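Local structure of beta-mannosidase (Trichoderma harzianum, 4CVU) at residues A[127-130]-A[134-137]; A[191-196]-A[206-211]; A[447-452]-A[462-467]. The protein probably hydrolyses terminal non-reducing beta-D-mannose residues from beta-mannosides, as a fungal beta-mannosidase of glycoside hydrolase family 2. All blocks are in the same frame, centred on the assembly; numbering follows the deposited sequence.

Interaction 1: A[127-130]-A[134-137]; sequences TPDN and QWFY. With NA (sodium ion), chain B; MAN (alpha-D-mannopyranose), chain C.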
ATOM      1  N   THR A 127     -18.915  36.794  -5.100  1.00 49.93           N
ATOM      2  CA  THR A 127     -18.434  36.067  -3.925  1.00 51.36           C
ATOM      3  C   THR A 127     -19.413  34.967  -3.505  1.00 49.17           C
ATOM      4  O   THR A 127     -20.050  35.080  -2.449  1.00 46.93           O
ATOM      5  CB  THR A 127     -18.138  36.998  -2.719  1.00 52.15           C
ATOM      6  OG1 THR A 127     -19.294  37.766  -2.387  1.00 52.45           O
ATOM      7  CG2 THR A 127     -16.985  37.919  -3.027  1.00 53.89           C
ATOM      8  N   PRO A 128     -19.519  33.895  -4.336  1.00 47.22           N
ATOM      9  CA  PRO A 128     -20.437  32.773  -4.105  1.00 47.00           C
ATOM     10  C   PRO A 128     -20.244  32.102  -2.742  1.00 45.47           C
ATOM     11  O   PRO A 128     -19.108  31.965  -2.263  1.00 45.83           O
ATOM     12  CB  PRO A 128     -20.114  31.775  -5.232  1.00 46.65           C
ATOM     13  CG  PRO A 128     -19.074  32.386  -6.098  1.00 47.56           C
ATOM     14  CD  PRO A 128     -18.776  33.772  -5.605  1.00 46.94           C
ATOM     15  N   ASP A 129     -21.339  31.683  -2.121  1.00 45.15           N
ATOM     16  CA  ASP A 129     -21.255  30.970  -0.845  1.00 44.56           C
ATOM     17  C   ASP A 129     -22.275  29.846  -0.690  1.00 42.68           C
ATOM     18  O   ASP A 129     -22.862  29.673   0.370  1.00 42.11           O
ATOM     19  CB  ASP A 129     -21.395  31.961   0.299  1.00 46.40           C
ATOM     20  CG  ASP A 129     -22.735  32.692   0.284  1.00 47.95           C
ATOM     21  OD1 ASP A 129     -23.487  32.598  -0.715  1.00 44.57           O
ATOM     22  OD2 ASP A 129     -23.022  33.342   1.303  1.00 50.18           O
ATOM     23  N   ASN A 130     -22.483  29.089  -1.759  1.00 41.66           N
ATOM     24  CA  ASN A 130     -23.398  27.947  -1.726  1.00 42.29           C
ATOM     25  C   ASN A 130     -23.005  26.918  -2.753  1.00 39.20           C
ATOM     26  O   ASN A 130     -23.082  27.154  -3.958  1.00 40.47           O
ATOM     27  CB  ASN A 130     -24.858  28.392  -1.946  1.00 41.43           C
ATOM     28  CG  ASN A 130     -25.870  27.323  -1.526  1.00 42.03           C
ATOM     29  OD1 ASN A 130     -25.697  26.129  -1.806  1.00 43.17           O
ATOM     30  ND2 ASN A 130     -26.945  27.745  -0.883  1.00 42.17           N
ATOM     31  N   GLN A 134     -26.523  27.575  -8.765  1.00 42.52           N
ATOM     32  CA  GLN A 134     -25.985  28.034 -10.028  1.00 43.63           C
ATOM     33  C   GLN A 134     -25.760  29.529  -9.871  1.00 46.85           C
ATOM     34  O   GLN A 134     -26.692  30.271  -9.489  1.00 47.45           O
ATOM     35  CB  GLN A 134     -26.994  27.792 -11.143  1.00 46.29           C
ATOM     36  CG  GLN A 134     -26.578  28.258 -12.532  1.00 46.90           C
ATOM     37  CD  GLN A 134     -27.633  27.904 -13.568  1.00 47.10           C
ATOM     38  OE1 GLN A 134     -28.808  28.246 -13.401  1.00 46.94           O
ATOM     39  NE2 GLN A 134     -27.219  27.245 -14.655  1.00 45.23           N
ATOM     40  N   TRP A 135     -24.533  29.971 -10.143  1.00 46.05           N
ATOM     41  CA  TRP A 135     -24.200  31.382 -10.027  1.00 48.83           C
ATOM     42  C   TRP A 135     -23.926  31.943 -11.411  1.00 49.56           C
ATOM     43  O   TRP A 135     -23.336  31.264 -12.247  1.00 48.53           O
ATOM     44  CB  TRP A 135     -22.967  31.570  -9.124  1.00 48.38           C
ATOM     45  CG  TRP A 135     -23.129  31.056  -7.700  1.00 45.68           C
ATOM     46  CD1 TRP A 135     -22.621  29.884  -7.185  1.00 46.22           C
ATOM     47  CD2 TRP A 135     -23.809  31.700  -6.610  1.00 46.41           C
ATOM     48  NE1 TRP A 135     -22.951  29.768  -5.856  1.00 44.56           N
ATOM     49  CE2 TRP A 135     -23.681  30.865  -5.480  1.00 45.69           C
ATOM     50  CE3 TRP A 135     -24.497  32.912  -6.470  1.00 47.22           C
ATOM     51  CZ2 TRP A 135     -24.236  31.193  -4.242  1.00 46.19           C
ATOM     52  CZ3 TRP A 135     -25.036  33.229  -5.233  1.00 48.34           C
ATOM     53  CH2 TRP A 135     -24.904  32.377  -4.140  1.00 47.55           C
ATOM     54  N   PHE A 136     -24.351  33.187 -11.645  1.00 50.92           N
ATOM     55  CA  PHE A 136     -24.066  33.889 -12.899  1.00 50.89           C
ATOM     56  C   PHE A 136     -23.760  35.378 -12.665  1.00 52.66           C
ATOM     57  O   PHE A 136     -24.387  36.031 -11.847  1.00 49.22           O
ATOM     58  CB  PHE A 136     -25.219  33.745 -13.876  1.00 52.66           C
ATOM     59  CG  PHE A 136     -26.566  33.958 -13.250  1.00 51.83           C
ATOM     60  CD1 PHE A 136     -27.222  32.911 -12.634  1.00 53.43           C
ATOM     61  CD2 PHE A 136     -27.156  35.198 -13.261  1.00 53.52           C
ATOM     62  CE1 PHE A 136     -28.452  33.090 -12.053  1.00 53.33           C
ATOM     63  CE2 PHE A 136     -28.387  35.391 -12.673  1.00 55.62           C
ATOM     64  CZ  PHE A 136     -29.032  34.326 -12.065  1.00 54.10           C
ATOM     65  N   TYR A 137     -22.760  35.878 -13.386  1.00 53.37           N
ATOM     66  CA  TYR A 137     -22.219  37.209 -13.169  1.00 54.09           C
ATOM     67  C   TYR A 137     -21.997  37.902 -14.503  1.00 54.88           C
ATOM     68  O   TYR A 137     -21.453  37.321 -15.429  1.00 54.49           O
ATOM     69  CB  TYR A 137     -20.903  37.126 -12.396  1.00 53.99           C
ATOM     70  CG  TYR A 137     -21.008  36.405 -11.065  1.00 53.33           C
ATOM     71  CD1 TYR A 137     -21.688  36.984 -10.004  1.00 52.61           C
ATOM     72  CD2 TYR A 137     -20.420  35.148 -10.868  1.00 52.06           C
ATOM     73  CE1 TYR A 137     -21.807  36.350  -8.784  1.00 51.50           C
ATOM     74  CE2 TYR A 137     -20.521  34.503  -9.644  1.00 51.68           C
ATOM     75  CZ  TYR A 137     -21.228  35.096  -8.608  1.00 52.52           C
ATOM     76  OH  TYR A 137     -21.345  34.472  -7.394  1.00 51.46           O
TER
HETATM   77 NA    NA B1026     -25.085  34.873   1.698  1.00 48.11          NA
HETATM   78  C1  MAN C   6     -21.547  36.699   6.355  1.00 58.95           C
HETATM   79  C2  MAN C   6     -22.360  35.519   6.881  1.00 61.67           C
HETATM   80  C3  MAN C   6     -22.058  34.269   6.050  1.00 61.06           C
HETATM   81  C4  MAN C   6     -22.258  34.555   4.557  1.00 60.45           C
HETATM   82  C5  MAN C   6     -21.396  35.756   4.149  1.00 61.52           C
HETATM   83  C6  MAN C   6     -21.573  36.161   2.685  1.00 62.79           C
HETATM   84  O2  MAN C   6     -23.746  35.799   6.810  1.00 62.78           O
HETATM   85  O3  MAN C   6     -22.908  33.237   6.472  1.00 57.99           O
HETATM   86  O4  MAN C   6     -21.926  33.431   3.786  1.00 52.76           O
HETATM   87  O5  MAN C   6     -21.732  36.866   4.960  1.00 59.15           O
HETATM   88  O6  MAN C   6     -20.563  37.062   2.285  1.00 64.09           O
HETATM   89  O   HOH W   1     -20.586  28.684  -3.854  1.00 41.57           O
HETATM   90  O   HOH W   2     -23.876  35.640   0.077  1.00 45.95           O
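P128, D129 and N130 gather round the indole of W135 in the loop that crosses between the two sheets of the galactose-binding-like beta-sandwich. Strand 123-126, which the loop leaves, is outermost in the six-stranded sheet; strand 135-138, which it enters, is outermost in the four-stranded one. W135 starts that second strand, and its CG lies beside the backbone N and anti to the carbonyl carbon (chi1 -60°), which carries the ring toward the loop just traversed.

P128 makes a CH-pi contact: its CB sits over one face of the indole, 3.6 Å from the centroid of the five-membered ring and 12° off the normal. The other end of the proline ring meets Y137, with P128 CD 3.2 Å from Y137 OH. At the indole rim, W135 NE1 donates to N130 O over 3.2 Å at an N-H...O angle of 156°, so the pyrrole side of the ring is tied to backbone while one face packs on the proline. Water 1 adds a second link: it accepts from N130 N at 2.9 Å and, weakly, from W135 NE1. Further round the benzo side, W135 CZ2 lies 3.6 Å from D129 N.

The N130 side chain takes its bonds beyond this loop segment. OD1 is bonded to F132 N, while ND2 reaches N463 and E467 on helix 458-475, anchoring the loop to the neighbouring helix.

D129 brings its carboxylate to a glycan attached to the protein. O4 of the chain C mannose donates to D129 OD2 at 2.7 Å. The sodium ion is coordinated by that same D129 OD2 at 2.6 Å, and water 2 is a further ligand of the metal.

Interaction 2: A[191-196]-A[206-211]; sequences VRKEQN and FSPVGP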
ATOM      1  N   VAL A 191     -22.548  26.603   7.052  1.00 41.59           N
ATOM      2  CA  VAL A 191     -22.156  26.630   5.632  1.00 39.52           C
ATOM      3  C   VAL A 191     -23.039  25.751   4.762  1.00 38.67           C
ATOM      4  O   VAL A 191     -23.277  24.600   5.078  1.00 37.59           O
ATOM      5  CB  VAL A 191     -20.671  26.304   5.437  1.00 38.73           C
ATOM      6  CG1 VAL A 191     -20.295  24.967   6.080  1.00 39.63           C
ATOM      7  CG2 VAL A 191     -20.321  26.295   3.954  1.00 38.88           C
ATOM      8  N   ARG A 192     -23.506  26.297   3.649  1.00 37.97           N
ATOM      9  CA  ARG A 192     -24.240  25.524   2.662  1.00 36.95           C
ATOM     10  C   ARG A 192     -23.256  24.750   1.775  1.00 37.53           C
ATOM     11  O   ARG A 192     -22.953  25.138   0.637  1.00 36.66           O
ATOM     12  CB  ARG A 192     -25.136  26.459   1.838  1.00 37.36           C
ATOM     13  CG  ARG A 192     -26.122  27.231   2.667  1.00 37.34           C
ATOM     14  CD  ARG A 192     -26.922  26.348   3.575  1.00 37.96           C
ATOM     15  NE  ARG A 192     -27.431  25.191   2.839  1.00 38.75           N
ATOM     16  CZ  ARG A 192     -27.602  23.966   3.335  1.00 39.41           C
ATOM     17  NH1 ARG A 192     -27.317  23.675   4.603  1.00 41.42           N
ATOM     18  NH2 ARG A 192     -28.090  23.005   2.554  1.00 38.96           N
ATOM     19  N   LYS A 193     -22.781  23.637   2.351  1.00 36.78           N
ATOM     20  CA  LYS A 193     -21.801  22.717   1.765  1.00 36.91           C
ATOM     21  C   LYS A 193     -22.226  21.348   2.261  1.00 34.43           C
ATOM     22  O   LYS A 193     -22.843  21.183   3.354  1.00 34.38           O
ATOM     23  CB  LYS A 193     -20.349  23.068   2.202  1.00 37.21           C
ATOM     24  CG  LYS A 193     -19.228  22.154   1.655  1.00 37.92           C
ATOM     25  CD  LYS A 193     -17.843  22.780   1.814  1.00 39.26           C
ATOM     26  CE  LYS A 193     -16.661  21.851   1.450  1.00 38.35           C
ATOM     27  NZ  LYS A 193     -16.982  20.887   0.366  1.00 39.18           N
ATOM     28  N   GLU A 194     -21.922  20.360   1.447  1.00 34.83           N
ATOM     29  CA  GLU A 194     -22.278  18.963   1.680  1.00 32.22           C
ATOM     30  C   GLU A 194     -21.764  18.636   3.053  1.00 31.71           C
ATOM     31  O   GLU A 194     -20.611  18.741   3.357  1.00 30.57           O
ATOM     32  CB  GLU A 194     -21.649  18.098   0.562  1.00 32.46           C
ATOM     33  CG  GLU A 194     -21.645  16.602   0.771  1.00 32.14           C
ATOM     34  CD  GLU A 194     -21.172  15.787  -0.445  1.00 32.98           C
ATOM     35  OE1 GLU A 194     -19.986  15.782  -0.682  1.00 33.78           O
ATOM     36  OE2 GLU A 194     -21.953  15.154  -1.123  1.00 30.97           O
ATOM     37  N   GLN A 195     -22.682  18.277   3.940  1.00 31.54           N
ATOM     38  CA  GLN A 195     -22.342  18.147   5.299  1.00 30.52           C
ATOM     39  C   GLN A 195     -21.343  17.050   5.621  1.00 30.44           C
ATOM     40  O   GLN A 195     -20.564  17.226   6.515  1.00 30.71           O
ATOM     41  CB  GLN A 195     -23.609  18.053   6.163  1.00 30.99           C
ATOM     42  CG  GLN A 195     -24.531  19.223   5.992  1.00 31.33           C
ATOM     43  CD  GLN A 195     -24.189  20.459   6.801  1.00 34.76           C
ATOM     44  OE1 GLN A 195     -24.628  20.631   7.945  1.00 34.01           O
ATOM     45  NE2 GLN A 195     -23.445  21.382   6.185  1.00 33.13           N
ATOM     46  N   ASN A 196     -21.370  15.931   4.916  1.00 29.75           N
ATOM     47  CA  ASN A 196     -20.473  14.868   5.150  1.00 30.44           C
ATOM     48  C   ASN A 196     -19.034  15.178   4.801  1.00 31.33           C
ATOM     49  O   ASN A 196     -18.173  14.464   5.181  1.00 29.95           O
ATOM     50  CB  ASN A 196     -20.909  13.554   4.559  1.00 31.42           C
ATOM     51  CG  ASN A 196     -20.901  13.551   3.081  1.00 33.27           C
ATOM     52  OD1 ASN A 196     -21.820  13.976   2.439  1.00 33.36           O
ATOM     53  ND2 ASN A 196     -19.787  13.095   2.527  1.00 32.15           N
ATOM     54  N   PHE A 206     -12.518  15.493   4.240  1.00 33.96           N
ATOM     55  CA  PHE A 206     -11.518  16.159   3.392  1.00 35.57           C
ATOM     56  C   PHE A 206     -11.786  17.632   3.096  1.00 35.29           C
ATOM     57  O   PHE A 206     -10.884  18.335   2.620  1.00 36.37           O
ATOM     58  CB  PHE A 206     -11.307  15.362   2.095  1.00 34.82           C
ATOM     59  CG  PHE A 206     -10.592  14.054   2.311  1.00 34.55           C
ATOM     60  CD1 PHE A 206      -9.340  14.034   2.920  1.00 34.77           C
ATOM     61  CD2 PHE A 206     -11.180  12.848   1.954  1.00 35.08           C
ATOM     62  CE1 PHE A 206      -8.697  12.846   3.160  1.00 35.68           C
ATOM     63  CE2 PHE A 206     -10.523  11.650   2.195  1.00 33.96           C
ATOM     64  CZ  PHE A 206      -9.277  11.669   2.787  1.00 34.34           C
ATOM     65  N   SER A 207     -13.029  18.078   3.343  1.00 35.29           N
ATOM     66  CA  SER A 207     -13.479  19.433   3.034  1.00 33.51           C
ATOM     67  C   SER A 207     -12.872  19.974   1.727  1.00 34.27           C
ATOM     68  O   SER A 207     -12.222  21.034   1.737  1.00 33.14           O
ATOM     69  CB  SER A 207     -13.124  20.386   4.168  1.00 34.93           C
ATOM     70  OG  SER A 207     -13.511  21.695   3.819  1.00 34.27           O
ATOM     71  N   PRO A 208     -13.169  19.308   0.604  1.00 34.82           N
ATOM     72  CA  PRO A 208     -12.616  19.714  -0.695  1.00 35.99           C
ATOM     73  C   PRO A 208     -13.262  20.990  -1.215  1.00 35.45           C
ATOM     74  O   PRO A 208     -14.372  21.385  -0.762  1.00 37.44           O
ATOM     75  CB  PRO A 208     -12.935  18.517  -1.574  1.00 34.52           C
ATOM     76  CG  PRO A 208     -14.218  17.985  -0.998  1.00 33.77           C
ATOM     77  CD  PRO A 208     -13.960  18.083   0.481  1.00 33.76           C
ATOM     78  N   VAL A 209     -12.542  21.664  -2.107  1.00 36.33           N
ATOM     79  CA  VAL A 209     -13.004  22.925  -2.697  1.00 37.67           C
ATOM     80  C   VAL A 209     -12.591  22.954  -4.145  1.00 38.86           C
ATOM     81  O   VAL A 209     -11.582  22.339  -4.515  1.00 36.27           O
ATOM     82  CB  VAL A 209     -12.473  24.195  -2.009  1.00 37.55           C
ATOM     83  CG1 VAL A 209     -12.957  24.258  -0.559  1.00 37.78           C
ATOM     84  CG2 VAL A 209     -10.954  24.271  -2.051  1.00 38.85           C
ATOM     85  N   GLY A 210     -13.383  23.659  -4.943  1.00 37.65           N
ATOM     86  CA  GLY A 210     -13.083  23.822  -6.362  1.00 39.60           C
ATOM     87  C   GLY A 210     -14.333  23.972  -7.213  1.00 39.04           C
ATOM     88  O   GLY A 210     -15.466  23.924  -6.686  1.00 38.71           O
ATOM     89  N   PRO A 211     -14.136  24.140  -8.527  1.00 39.88           N
ATOM     90  CA  PRO A 211     -15.226  24.214  -9.458  1.00 39.82           C
ATOM     91  C   PRO A 211     -15.769  22.805  -9.640  1.00 39.76           C
ATOM     92  O   PRO A 211     -15.346  22.066 -10.529  1.00 40.29           O
ATOM     93  CB  PRO A 211     -14.557  24.764 -10.730  1.00 40.95           C
ATOM     94  CG  PRO A 211     -13.184  24.235 -10.685  1.00 40.94           C
ATOM     95  CD  PRO A 211     -12.830  24.172  -9.221  1.00 41.95           C
TER
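K193 and P208 meet between two irregular pieces of backbone. Just before K193 the chain kinks in an inverse gamma turn centred on R192, closed by a weak bond from K193 N to V191 O of 2.9 Å. On the other side S207 adopts a left-handed conformation (phi 37°), after which P208 and V209 run extended.

The lysine does the bridging. Its chain is stretched from CB to CE and bends only at the last torsion, which brings NZ onto the carbonyl of P208. K193 NZ donates to P208 O over 2.9 Å, lying in the carbonyl plane, and K193 CE passes S207 OG at 3.9 Å. Both segments belong to the long loop that joins helix 159-168 to strand 215-221 in the galactose-binding-like domain, so this bond pins two distant points of one loop together.

The ammonium is buried, and its strongest partner is D197, with D113 as a second salt bridge; these two carboxylates probably offset its charge. The backbone of K193 is held as well: Q195 NE2 lies 2.9 Å from K193 O, its N-H pointing almost straight at the oxygen (165°), and the same amide nitrogen also bonds R188 O.

Interaction 3: A[447-452]-A[462-467]; sequences FQFSDT and ANVVGE. With MAN (alpha-D-mannopyranose), chain E.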
ATOM      1  N   PHE A 447     -33.493  17.660   0.999  1.00 38.04           N
ATOM      2  CA  PHE A 447     -32.743  18.907   1.038  1.00 37.70           C
ATOM      3  C   PHE A 447     -31.516  18.766   1.955  1.00 37.56           C
ATOM      4  O   PHE A 447     -31.553  18.008   2.928  1.00 35.14           O
ATOM      5  CB  PHE A 447     -33.636  20.060   1.523  1.00 39.23           C
ATOM      6  CG  PHE A 447     -34.867  20.317   0.667  1.00 39.66           C
ATOM      7  CD1 PHE A 447     -34.896  20.030  -0.686  1.00 39.25           C
ATOM      8  CD2 PHE A 447     -35.994  20.898   1.241  1.00 40.78           C
ATOM      9  CE1 PHE A 447     -36.017  20.292  -1.442  1.00 41.04           C
ATOM     10  CE2 PHE A 447     -37.125  21.169   0.484  1.00 41.75           C
ATOM     11  CZ  PHE A 447     -37.138  20.856  -0.865  1.00 40.38           C
ATOM     12  N   GLN A 448     -30.431  19.518   1.689  1.00 36.24           N
ATOM     13  CA  GLN A 448     -29.155  19.237   2.371  1.00 35.02           C
ATOM     14  C   GLN A 448     -29.072  19.740   3.814  1.00 36.09           C
ATOM     15  O   GLN A 448     -28.350  20.661   4.136  1.00 36.53           O
ATOM     16  CB  GLN A 448     -27.974  19.699   1.499  1.00 36.41           C
ATOM     17  CG  GLN A 448     -28.032  19.160   0.078  1.00 35.43           C
ATOM     18  CD  GLN A 448     -28.206  17.659   0.019  1.00 35.96           C
ATOM     19  OE1 GLN A 448     -27.575  16.931   0.766  1.00 37.03           O
ATOM     20  NE2 GLN A 448     -29.038  17.183  -0.889  1.00 36.20           N
ATOM     21  N   PHE A 449     -29.850  19.133   4.696  1.00 36.29           N
ATOM     22  CA  PHE A 449     -29.828  19.486   6.089  1.00 37.63           C
ATOM     23  C   PHE A 449     -29.894  18.191   6.928  1.00 37.90           C
ATOM     24  O   PHE A 449     -30.754  17.345   6.686  1.00 36.27           O
ATOM     25  CB  PHE A 449     -31.023  20.380   6.429  1.00 39.12           C
ATOM     26  CG  PHE A 449     -31.062  21.663   5.652  1.00 38.90           C
ATOM     27  CD1 PHE A 449     -30.430  22.812   6.140  1.00 39.44           C
ATOM     28  CD2 PHE A 449     -31.747  21.734   4.441  1.00 37.61           C
ATOM     29  CE1 PHE A 449     -30.496  24.013   5.418  1.00 38.40           C
ATOM     30  CE2 PHE A 449     -31.793  22.907   3.722  1.00 39.03           C
ATOM     31  CZ  PHE A 449     -31.159  24.057   4.216  1.00 37.78           C
ATOM     32  N   SER A 450     -28.992  18.039   7.907  1.00 37.85           N
ATOM     33  CA  SER A 450     -28.754  16.709   8.458  1.00 38.10           C
ATOM     34  C   SER A 450     -28.105  16.614   9.860  1.00 38.80           C
ATOM     35  O   SER A 450     -26.984  17.064  10.071  1.00 38.52           O
ATOM     36  CB  SER A 450     -27.947  15.909   7.407  1.00 37.21           C
ATOM     37  OG  SER A 450     -27.720  14.576   7.819  1.00 36.44           O
ATOM     38  N   ASP A 451     -28.856  16.053  10.809  1.00 39.72           N
ATOM     39  CA  ASP A 451     -28.345  15.648  12.095  1.00 41.58           C
ATOM     40  C   ASP A 451     -27.742  16.807  12.911  1.00 41.92           C
ATOM     41  O   ASP A 451     -26.780  16.641  13.657  1.00 40.14           O
ATOM     42  CB  ASP A 451     -27.309  14.539  11.892  1.00 45.12           C
ATOM     43  CG  ASP A 451     -27.040  13.751  13.161  1.00 53.84           C
ATOM     44  OD1 ASP A 451     -27.901  13.739  14.084  1.00 55.99           O
ATOM     45  OD2 ASP A 451     -25.939  13.144  13.244  1.00 57.64           O
ATOM     46  N   THR A 452     -28.322  17.978  12.742  1.00 40.51           N
ATOM     47  CA  THR A 452     -28.035  19.118  13.587  1.00 40.65           C
ATOM     48  C   THR A 452     -29.133  20.125  13.313  1.00 40.71           C
ATOM     49  O   THR A 452     -29.958  19.927  12.405  1.00 39.63           O
ATOM     50  CB  THR A 452     -26.645  19.715  13.303  1.00 39.37           C
ATOM     51  OG1 THR A 452     -26.273  20.632  14.354  1.00 40.99           O
ATOM     52  CG2 THR A 452     -26.605  20.377  11.936  1.00 38.25           C
ATOM     53  N   ALA A 462     -32.257  33.452   2.980  1.00 44.46           N
ATOM     54  CA  ALA A 462     -32.237  33.917   1.587  1.00 45.00           C
ATOM     55  C   ALA A 462     -31.340  32.987   0.739  1.00 41.72           C
ATOM     56  O   ALA A 462     -31.704  32.615  -0.360  1.00 40.41           O
ATOM     57  CB  ALA A 462     -31.770  35.359   1.495  1.00 46.33           C
ATOM     58  N   ASN A 463     -30.196  32.590   1.301  1.00 41.02           N
ATOM     59  CA  ASN A 463     -29.260  31.689   0.623  1.00 41.59           C
ATOM     60  C   ASN A 463     -29.913  30.317   0.399  1.00 39.29           C
ATOM     61  O   ASN A 463     -29.916  29.806  -0.699  1.00 39.12           O
ATOM     62  CB  ASN A 463     -27.951  31.541   1.433  1.00 41.18           C
ATOM     63  CG  ASN A 463     -26.792  31.006   0.602  1.00 39.92           C
ATOM     64  OD1 ASN A 463     -26.930  30.720  -0.568  1.00 41.94           O
ATOM     65  ND2 ASN A 463     -25.639  30.858   1.228  1.00 42.22           N
ATOM     66  N   VAL A 464     -30.524  29.777   1.445  1.00 39.42           N
ATOM     67  CA  VAL A 464     -31.248  28.498   1.342  1.00 39.25           C
ATOM     68  C   VAL A 464     -32.316  28.563   0.252  1.00 39.04           C
ATOM     69  O   VAL A 464     -32.469  27.642  -0.558  1.00 37.75           O
ATOM     70  CB  VAL A 464     -31.890  28.102   2.700  1.00 38.21           C
ATOM     71  CG1 VAL A 464     -32.876  26.973   2.506  1.00 40.50           C
ATOM     72  CG2 VAL A 464     -30.817  27.667   3.695  1.00 39.40           C
ATOM     73  N   VAL A 465     -33.080  29.665   0.224  1.00 40.30           N
ATOM     74  CA  VAL A 465     -34.151  29.823  -0.765  1.00 39.89           C
ATOM     75  C   VAL A 465     -33.581  29.827  -2.182  1.00 39.73           C
ATOM     76  O   VAL A 465     -34.165  29.241  -3.085  1.00 40.44           O
ATOM     77  CB  VAL A 465     -34.991  31.108  -0.475  1.00 43.69           C
ATOM     78  CG1 VAL A 465     -35.816  31.500  -1.679  1.00 43.30           C
ATOM     79  CG2 VAL A 465     -35.876  30.900   0.764  1.00 43.55           C
ATOM     80  N   GLY A 466     -32.420  30.442  -2.381  1.00 40.49           N
ATOM     81  CA  GLY A 466     -31.757  30.349  -3.691  1.00 41.79           C
ATOM     82  C   GLY A 466     -31.538  28.870  -4.028  1.00 41.63           C
ATOM     83  O   GLY A 466     -31.828  28.417  -5.134  1.00 40.88           O
ATOM     84  N   GLU A 467     -31.093  28.138  -3.019  1.00 40.40           N
ATOM     85  CA  GLU A 467     -30.772  26.703  -3.144  1.00 42.39           C
ATOM     86  C   GLU A 467     -32.001  25.861  -3.374  1.00 40.10           C
ATOM     87  O   GLU A 467     -32.036  25.090  -4.328  1.00 40.09           O
ATOM     88  CB  GLU A 467     -29.985  26.247  -1.909  1.00 40.73           C
ATOM     89  CG  GLU A 467     -30.142  24.812  -1.479  1.00 40.27           C
ATOM     90  CD  GLU A 467     -29.368  24.540  -0.218  1.00 39.22           C
ATOM     91  OE1 GLU A 467     -28.639  25.439   0.238  1.00 38.76           O
ATOM     92  OE2 GLU A 467     -29.489  23.421   0.328  1.00 39.77           O
TER
HETATM   93  C1  MAN E  11     -34.164  34.930  -8.078  1.00 50.78           C
HETATM   94  C2  MAN E  11     -32.761  34.519  -8.493  1.00 51.48           C
HETATM   95  C3  MAN E  11     -32.630  33.001  -8.444  1.00 50.78           C
HETATM   96  C4  MAN E  11     -33.004  32.468  -7.070  1.00 50.84           C
HETATM   97  C5  MAN E  11     -34.366  33.022  -6.641  1.00 52.18           C
HETATM   98  C6  MAN E  11     -34.708  32.700  -5.193  1.00 51.37           C
HETATM   99  O2  MAN E  11     -31.846  35.086  -7.594  1.00 51.00           O
HETATM  100  O3  MAN E  11     -31.326  32.639  -8.790  1.00 51.31           O
HETATM  101  O4  MAN E  11     -33.097  31.050  -7.153  1.00 51.09           O
HETATM  102  O5  MAN E  11     -34.442  34.438  -6.782  1.00 52.76           O
HETATM  103  O6  MAN E  11     -36.061  33.068  -4.928  1.00 49.86           O
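F449 and V464 supply the apolar part of this contact, where the loop following a barrel strand meets the helix it leads into. The two side chains come from opposite directions, and V464 sets its methyls against the far end of the phenyl ring: V464 CG2 lies 3.7 Å from F449 CZ, in the plane of the ring at its edge, and V464 CG1 is 3.8 Å from the same F449 CZ. With CG1 anti to its backbone N (chi1 167°), V464 forks both methyls toward that single corner.

E467, about one helical turn on, brings a carboxylate to the neighbouring part of the ring. Its OE2 is 4.1 Å from F449 CE2 and 4.2 Å from Q448 CB. Carboxylate and ring planes are nearly parallel, 8° apart, but OE2 stands oblique to the ring, so this is not a stack. These are van der Waals contacts; the charge is met by other residues. E467 OE2 takes a salt bridge from R192 and a hydrogen bond with Y427, while OE1 accepts from N130 ND2. R192 also bonds Q448 O and makes a cation-pi contact with F449, joining the polar and apolar parts.

In the loop backbone, an inverse gamma turn centred on Q448 is closed by F449 N to F447 O at 2.7 Å.

Strand 442-446, helix 458-475 and the parallel strand 481-485 form a beta-alpha-beta crossover, consistent with the (beta/alpha)8 barrel of the family's catalytic domain. Around it, F449 packs on F490 of helix 490-501, V464 on L521 of helix 506-528, and F447 on I468 and V472 further along helix 458-475.

In the fold
The three contacts follow one another along the chain, each closing before the next opens, yet their centres cluster only about 13 to 15 Å apart on one side of the chain's centre. Interactions 1 and 2 lie in the galactose-binding-like domain; interaction 3 lies in the mixed sheet and helices consistent with the catalytic (beta/alpha)8 barrel. Where they meet, polar bonds and packing join the two domains: R192 of interaction 2 packs against N130 of interaction 1 and salt-bridges E467 of interaction 3, while N130 itself bonds N463 and E467 on helix 458-475. Glycans attached to the protein lie beside 127-130 and 462-467.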